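Local coordinates for muramidase (PDB 6ZMV), which probably cleaves the beta-1,4 glycosidic bonds of bacterial peptidoglycan, as a fungal lysozyme of glycoside hydrolase family 25, at residues L156-Y161 against G166-G171; I88-M93 against K201-G206; S103-G106 against A111-N114. One frame throughout, in Å; residues are numbered along the deposited sequence.

Contact 1: L156-Y161 against G166-G171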
loop_
_atom_site.group_PDB
_atom_site.type_symbol
_atom_site.label_atom_id
_atom_site.label_comp_id
_atom_site.label_asym_id
_atom_site.label_seq_id
_atom_site.Cartn_x
_atom_site.Cartn_y
_atom_site.Cartn_z
ATOM N N LEU A 156 -5.487 6.771 -1.816
ATOM C CA LEU A 156 -4.667 7.108 -0.642
ATOM C C LEU A 156 -4.868 6.098 0.459
ATOM O O LEU A 156 -6.005 5.848 0.893
ATOM C CB LEU A 156 -5.022 8.513 -0.174
ATOM C CG LEU A 156 -4.407 8.962 1.136
ATOM C CD1 LEU A 156 -2.885 9.059 1.040
ATOM C CD2 LEU A 156 -5.001 10.255 1.599
ATOM N N VAL A 157 -3.763 5.553 0.958
ATOM C CA VAL A 157 -3.728 4.767 2.214
ATOM C C VAL A 157 -3.037 5.650 3.241
ATOM O O VAL A 157 -1.846 5.950 3.098
ATOM C CB VAL A 157 -3.058 3.415 2.044
ATOM C CG1 VAL A 157 -3.139 2.611 3.324
ATOM C CG2 VAL A 157 -3.683 2.651 0.859
ATOM N N LEU A 158 -3.785 6.183 4.183
ATOM C CA LEU A 158 -3.302 7.186 5.127
ATOM C C LEU A 158 -3.034 6.546 6.484
ATOM O O LEU A 158 -3.921 5.921 7.068
ATOM C CB LEU A 158 -4.328 8.278 5.273
ATOM C CG LEU A 158 -3.951 9.483 6.116
ATOM C CD1 LEU A 158 -2.670 10.154 5.664
ATOM C CD2 LEU A 158 -5.084 10.492 6.126
ATOM N N ALA A 159 -1.826 6.729 6.978
ATOM C CA ALA A 159 -1.447 6.221 8.310
ATOM C C ALA A 159 -1.627 7.313 9.334
ATOM O O ALA A 159 -1.024 8.369 9.187
ATOM C CB ALA A 159 -0.029 5.724 8.299
ATOM N N ARG A 160 -2.394 7.061 10.371
ATOM C CA ARG A 160 -2.524 7.966 11.529
ATOM C C ARG A 160 -3.015 7.155 12.703
ATOM O O ARG A 160 -4.121 6.638 12.663
ATOM C CB ARG A 160 -3.450 9.132 11.259
ATOM C CG ARG A 160 -3.235 10.164 12.333
ATOM C CD ARG A 160 -4.353 11.025 12.679
ATOM N NE ARG A 160 -4.009 11.899 13.760
ATOM C CZ ARG A 160 -4.905 12.662 14.357
ATOM N NH1 ARG A 160 -4.501 13.578 15.219
ATOM N NH2 ARG A 160 -6.174 12.562 14.028
ATOM N N TYR A 161 -2.190 7.002 13.716
ATOM C CA TYR A 161 -2.493 6.105 14.849
ATOM C C TYR A 161 -3.192 6.942 15.913
ATOM O O TYR A 161 -2.569 7.455 16.827
ATOM C CB TYR A 161 -1.245 5.381 15.316
ATOM C CG TYR A 161 -0.550 4.500 14.289
ATOM C CD1 TYR A 161 -1.100 4.155 13.071
ATOM C CD2 TYR A 161 0.728 4.049 14.585
ATOM C CE1 TYR A 161 -0.404 3.393 12.162
ATOM C CE2 TYR A 161 1.426 3.249 13.701
ATOM C CZ TYR A 161 0.843 2.940 12.483
ATOM O OH TYR A 161 1.522 2.248 11.545
ATOM N N GLY A 166 -7.846 12.328 11.016
ATOM C CA GLY A 166 -7.176 13.625 10.886
ATOM C C GLY A 166 -7.225 14.242 9.505
ATOM O O GLY A 166 -8.027 13.849 8.667
ATOM N N GLU A 167 -6.361 15.208 9.275
ATOM C CA GLU A 167 -6.380 15.963 8.013
ATOM C C GLU A 167 -5.915 15.047 6.866
ATOM O O GLU A 167 -4.994 14.216 7.025
ATOM C CB GLU A 167 -5.500 17.213 8.107
ATOM C CG GLU A 167 -6.071 18.216 9.096
ATOM C CD GLU A 167 -7.232 19.002 8.530
ATOM O OE1 GLU A 167 -7.231 19.260 7.285
ATOM O OE2 GLU A 167 -8.132 19.355 9.303
ATOM N N ILE A 168 -6.530 15.257 5.703
ATOM C CA ILE A 168 -6.187 14.491 4.503
ATOM C C ILE A 168 -5.152 15.289 3.716
ATOM O O ILE A 168 -5.392 16.444 3.359
ATOM C CB ILE A 168 -7.436 14.198 3.684
ATOM C CG1 ILE A 168 -8.635 13.665 4.486
ATOM C CG2 ILE A 168 -7.099 13.287 2.541
ATOM C CD1 ILE A 168 -8.365 12.374 5.210
ATOM N N PRO A 169 -3.970 14.698 3.444
ATOM C CA PRO A 169 -2.946 15.449 2.743
ATOM C C PRO A 169 -3.212 15.500 1.230
ATOM O O PRO A 169 -4.078 14.787 0.705
ATOM C CB PRO A 169 -1.679 14.602 3.008
ATOM C CG PRO A 169 -2.249 13.132 3.097
ATOM C CD PRO A 169 -3.581 13.320 3.787
ATOM N N GLY A 170 -2.423 16.322 0.551
ATOM C CA GLY A 170 -2.224 16.202 -0.891
ATOM C C GLY A 170 -3.456 16.499 -1.707
ATOM O O GLY A 170 -3.483 16.084 -2.855
ATOM N N GLY A 171 -4.448 17.185 -1.187
ATOM C CA GLY A 171 -5.632 17.430 -2.001
ATOM C C GLY A 171 -6.435 16.185 -2.304
ATOM O O GLY A 171 -7.393 16.266 -3.094
#

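Contact 2: I88-M93 against K201-G206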
loop_
_atom_site.group_PDB
_atom_site.type_symbol
_atom_site.label_atom_id
_atom_site.label_comp_id
_atom_site.label_asym_id
_atom_site.label_seq_id
_atom_site.Cartn_x
_atom_site.Cartn_y
_atom_site.Cartn_z
ATOM N N ILE A 88 -10.479 -10.313 -6.439
ATOM C CA ILE A 88 -9.902 -10.528 -5.102
ATOM C C ILE A 88 -8.523 -9.884 -5.014
ATOM O O ILE A 88 -7.864 -10.059 -3.988
ATOM C CB ILE A 88 -9.830 -12.013 -4.716
ATOM C CG1 ILE A 88 -8.901 -12.770 -5.663
ATOM C CG2 ILE A 88 -11.218 -12.627 -4.606
ATOM C CD1 ILE A 88 -8.567 -14.176 -5.184
ATOM N N THR A 89 -8.167 -9.004 -5.910
ATOM C CA THR A 89 -6.829 -8.407 -5.939
ATOM C C THR A 89 -6.892 -6.882 -5.827
ATOM O O THR A 89 -7.512 -6.212 -6.617
ATOM C CB THR A 89 -6.033 -8.800 -7.175
ATOM O OG1 THR A 89 -6.137 -10.200 -7.395
ATOM C CG2 THR A 89 -4.566 -8.462 -7.029
ATOM N N LEU A 90 -6.256 -6.346 -4.783
ATOM C CA LEU A 90 -6.105 -4.907 -4.654
ATOM C C LEU A 90 -5.058 -4.399 -5.622
ATOM O O LEU A 90 -4.069 -5.102 -5.875
ATOM C CB LEU A 90 -5.668 -4.527 -3.244
ATOM C CG LEU A 90 -6.700 -4.796 -2.148
ATOM C CD1 LEU A 90 -6.093 -4.551 -0.765
ATOM C CD2 LEU A 90 -7.901 -3.911 -2.369
ATOM N N PRO A 91 -5.185 -3.165 -6.111
ATOM C CA PRO A 91 -4.056 -2.586 -6.821
ATOM C C PRO A 91 -2.870 -2.553 -5.870
ATOM O O PRO A 91 -3.005 -2.295 -4.681
ATOM C CB PRO A 91 -4.524 -1.173 -7.200
ATOM C CG PRO A 91 -5.699 -0.878 -6.262
ATOM C CD PRO A 91 -6.294 -2.221 -5.911
ATOM N N GLY A 92 -1.671 -2.722 -6.418
ATOM C CA GLY A 92 -0.473 -2.698 -5.604
ATOM C C GLY A 92 -0.317 -1.364 -4.885
ATOM O O GLY A 92 -0.744 -0.325 -5.395
ATOM N N MET A 93 0.320 -1.384 -3.716
ATOM C CA MET A 93 0.490 -0.190 -2.856
ATOM C C MET A 93 1.964 0.238 -2.809
ATOM O O MET A 93 2.848 -0.585 -2.496
ATOM C CB MET A 93 -0.075 -0.478 -1.454
ATOM C CG MET A 93 0.012 0.709 -0.560
ATOM S SD MET A 93 -0.724 0.362 1.074
ATOM C CE MET A 93 0.694 -0.256 1.947
ATOM N N LYS A 201 -15.011 -4.449 -2.896
ATOM C CA LYS A 201 -15.021 -5.387 -4.048
ATOM C C LYS A 201 -14.908 -4.620 -5.364
ATOM O O LYS A 201 -14.201 -5.071 -6.265
ATOM C CB LYS A 201 -16.253 -6.262 -4.015
ATOM C CG LYS A 201 -16.246 -7.329 -2.946
ATOM C CD LYS A 201 -17.535 -8.081 -2.779
ATOM C CE LYS A 201 -17.398 -9.209 -1.777
ATOM N NZ LYS A 201 -18.708 -9.855 -1.584
ATOM N N ALA A 202 -15.586 -3.477 -5.459
ATOM C CA ALA A 202 -15.497 -2.624 -6.648
ATOM C C ALA A 202 -14.084 -2.072 -6.811
ATOM O O ALA A 202 -13.558 -2.025 -7.910
ATOM C CB ALA A 202 -16.520 -1.536 -6.593
ATOM N N LEU A 203 -13.462 -1.650 -5.736
ATOM C CA LEU A 203 -12.025 -1.218 -5.791
ATOM C C LEU A 203 -11.152 -2.353 -6.323
ATOM O O LEU A 203 -10.354 -2.115 -7.202
ATOM C CB LEU A 203 -11.538 -0.800 -4.399
ATOM C CG LEU A 203 -10.076 -0.419 -4.366
ATOM C CD1 LEU A 203 -9.837 0.814 -5.225
ATOM C CD2 LEU A 203 -9.567 -0.224 -2.935
ATOM N N ALA A 204 -11.322 -3.570 -5.824
ATOM C CA ALA A 204 -10.484 -4.696 -6.276
ATOM C C ALA A 204 -10.747 -4.983 -7.772
ATOM O O ALA A 204 -9.801 -5.192 -8.552
ATOM C CB ALA A 204 -10.769 -5.895 -5.427
ATOM N N LYS A 205 -11.999 -4.924 -8.193
ATOM C CA LYS A 205 -12.354 -5.278 -9.584
ATOM C C LYS A 205 -11.874 -4.187 -10.550
ATOM O O LYS A 205 -11.591 -4.506 -11.698
ATOM C CB LYS A 205 -13.838 -5.586 -9.710
ATOM C CG LYS A 205 -14.298 -6.166 -11.038
ATOM N N GLY A 206 -11.801 -2.942 -10.082
ATOM C CA GLY A 206 -11.363 -1.809 -10.911
ATOM C C GLY A 206 -12.480 -1.282 -11.782
ATOM O O GLY A 206 -12.202 -0.593 -12.747
HETATM O O HOH W 1 -9.267 -7.990 -8.629
#

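Contact 3: S103-G106 against A111-N114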
loop_
_atom_site.group_PDB
_atom_site.type_symbol
_atom_site.label_atom_id
_atom_site.label_comp_id
_atom_site.label_asym_id
_atom_site.label_seq_id
_atom_site.Cartn_x
_atom_site.Cartn_y
_atom_site.Cartn_z
ATOM N N SER A 103 14.394 12.041 6.470
ATOM C CA SER A 103 12.953 11.791 6.290
ATOM C C SER A 103 12.659 11.510 4.813
ATOM O O SER A 103 11.898 10.587 4.494
ATOM C CB SER A 103 12.136 12.931 6.786
ATOM O OG SER A 103 12.330 13.093 8.179
ATOM N N CYS A 104 13.209 12.355 3.942
ATOM C CA CYS A 104 12.838 12.332 2.520
ATOM C C CYS A 104 13.908 11.656 1.650
ATOM O O CYS A 104 13.928 11.888 0.438
ATOM C CB CYS A 104 12.531 13.759 2.116
ATOM S SG CYS A 104 11.248 14.541 3.154
ATOM N N HIS A 105 14.777 10.847 2.255
ATOM C CA HIS A 105 15.733 9.995 1.516
ATOM C C HIS A 105 16.734 10.822 0.686
ATOM O O HIS A 105 17.357 10.271 -0.226
ATOM C CB HIS A 105 15.010 8.999 0.599
ATOM C CG HIS A 105 14.076 8.101 1.348
ATOM N ND1 HIS A 105 14.329 6.756 1.494
ATOM C CD2 HIS A 105 12.845 8.325 1.887
ATOM C CE1 HIS A 105 13.302 6.196 2.097
ATOM N NE2 HIS A 105 12.416 7.137 2.418
ATOM N N GLY A 106 16.927 12.080 1.047
ATOM C CA GLY A 106 17.877 12.960 0.379
ATOM C C GLY A 106 17.346 13.613 -0.867
ATOM O O GLY A 106 18.103 14.316 -1.551
ATOM N N ALA A 111 12.081 16.398 -6.812
ATOM C CA ALA A 111 12.665 15.083 -7.134
ATOM C C ALA A 111 11.795 13.963 -6.574
ATOM O O ALA A 111 11.606 12.968 -7.275
ATOM C CB ALA A 111 14.070 14.954 -6.607
ATOM N N MET A 112 11.257 14.134 -5.370
ATOM C CA MET A 112 10.402 13.078 -4.802
ATOM C C MET A 112 9.117 12.946 -5.634
ATOM O O MET A 112 8.663 11.831 -5.876
ATOM C CB MET A 112 10.062 13.390 -3.338
ATOM C CG MET A 112 9.277 12.311 -2.702
ATOM S SD MET A 112 10.177 10.721 -2.540
ATOM C CE MET A 112 11.203 11.095 -1.150
ATOM N N VAL A 113 8.476 14.053 -5.980
ATOM C CA VAL A 113 7.266 13.970 -6.811
ATOM C C VAL A 113 7.608 13.308 -8.136
ATOM O O VAL A 113 6.817 12.463 -8.596
ATOM C CB VAL A 113 6.655 15.374 -6.981
ATOM C CG1 VAL A 113 5.535 15.360 -7.999
ATOM C CG2 VAL A 113 6.090 15.879 -5.651
ATOM N N ASN A 114 8.724 13.667 -8.736
ATOM C CA ASN A 114 9.110 13.035 -10.031
ATOM C C ASN A 114 9.323 11.524 -9.845
ATOM O O ASN A 114 8.949 10.752 -10.713
ATOM C CB ASN A 114 10.353 13.715 -10.624
ATOM C CG ASN A 114 10.087 15.098 -11.153
ATOM O OD1 ASN A 114 8.928 15.450 -11.383
ATOM N ND2 ASN A 114 11.156 15.848 -11.296
#

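Contact 1: L156-Y161 against G166-G171
Leu158 and Leu156, both on strand 156-159, send their side chains into the loop that turns back at 166-171, and the buried part of the contact is aliphatic. The two methyls of Leu158 divide the work. CD1 and the proline ring reach toward each other, Leu158 CD1 lying 3.8 Å from Pro169 CD, while Leu158 CD2 passes across the end of Ile168, 3.9 Å from Ile168 CD1. Leu158 CD2 also rests 3.8 Å from Glu167 O. Two residues earlier, Leu156 CD2 fits against the other branch of the isoleucine, 3.8 Å from Ile168 CG2, and against the proline ring. In Leu158, CG stands anti to the backbone N (chi1 -174°) and beside the carbonyl carbon, the setting from which CD1 meets Pro169. Cutting Leu158 back to an alanine would probably leave Pro169 CD and Ile168 CD1 without the methyls that pack on them.

The polar end is different in kind. Arg160 NH2 and Gly166 N, 3.5 Å apart, are both donors and form no bond; the guanidinium instead hydrogen-bonds to Ser164 O, a link within the intervening turn. Tyr137 and Trp140 of helix 137-144 also touch Pro169, and Gly170 N hydrogen-bonds to Asn146 OD1. No hydrogen bond joins the two segments directly, which implies that what holds between them is apolar packing, while the polar fastenings of the loop lie outside their interface.

Contact 2: I88-M93 against K201-G206
The flat peptide group linking Thr89 to Leu90 meets Ala204 on one face: the alanine methyl stands above the carbonyl, with Ala204 CB 3.5 Å from Thr89 O. Ala204 CA approaches the same oxygen at 3.4 Å in a CA-H...O contact whose angle at the hydrogen, 120°, is far from straight. The N-H of the preceding peptide, that of Thr89, is taken up by a water, which accepts from Thr89 N at 3.1 Å and donates to Ala204 O at 2.8 Å.

Beside this packing, two acceptors crowd together, since Thr89 O lies 3.2 Å from Ala204 O. Donors around them offset the mismatch. Besides the water, Trp83 NE1 hydrogen-bonds to Ala204 O and weakly to Thr89 O. Arg129 NH2 hydrogen-bonds to Leu203 O, so the carbonyls at the end of the helix are answered from several directions.

Toward the interior, Leu90 CD2 and Leu203 CD2 come within 4.1 Å as the two side chains cross. Leu203 achieves this with CG anti to its backbone N (chi1 177°), and the methyl of Ala204 also touches Ile55. The puckered ring of Pro91 adds apolar packing, with Pro91 CD 4.5 Å from Leu203 CG. Thr89 OG1 is engaged elsewhere, by Asp86, Arg56 and a glycerol probably from the crystallisation liquor.

The helix ends where Gly206 takes a positive phi. The arrangement belongs to the TIM-barrel-like fold of family 25: the C-terminal helix 197-205 lies against the loop that enters strand 93-95, at the N-terminal side of the barrel strands.

Contact 3: S103-G106 against A111-N114
Met112 reaches from helix 109-127 of the family 25 barrel to Cys104 and His105, in the loop that joins strand 93-95 to that helix. The tight part is a single methyl. Met112 leaves the helix with CG anti to its backbone N and then bends at the next two torsions (chi2 65°, chi3 77°), which brings CE up to the loop backbone. Met112 CE also lies 4.4 Å from Cys104 CB, an apolar part of its surroundings, and Trp139 of helix 137-144 touches the methionine as well. The loop is tied to helix 137-144 independently, by the disulfide from Cys104 to Cys143 in that helix and by the hydrogen bond between Ser103 O and Trp139 NE1.

The other side is looser. His105 directs its CB toward the helix, yet the nearest approach of its ring is His105 CD2 at 4.4 Å from Met112 CE, met obliquely. The ring takes its orientation from elsewhere, with NE2 hydrogen-bonded to the backbone oxygen of Glu97. Beyond it the chain runs out to the exposed Gly106. No hydrogen bond joins the two segments, and only 87 Å² is buried between them, so the covalent link and the outside bonds probably do more to fix the loop than this contact does. At its closest point, Met112 CE stands well above the plane of the Cys104 carbonyl, 3.3 Å from Cys104 O.

How the contacts relate
Contacts 1 and 2 meet inside the barrel, where Val157 CG2 packs on Met93 SD at 3.7 Å although the centres of the two contacts are about 20 Å apart. Contact 2 joins distant parts of the sequence, and the other two, each a local turn back of the chain, fall between its segments. Contact 3 touches neither: its nearest atoms are about 10 Å from contact 1 and about 13 Å from contact 2, which lies across the chain's centre. Contacts 1 and 3 involve loops that follow the C-terminal ends of strands 156-159 and 93-95, the side where TIM barrels carry their active sites, whereas 88-93 with 201-206 sits at the N-terminal side.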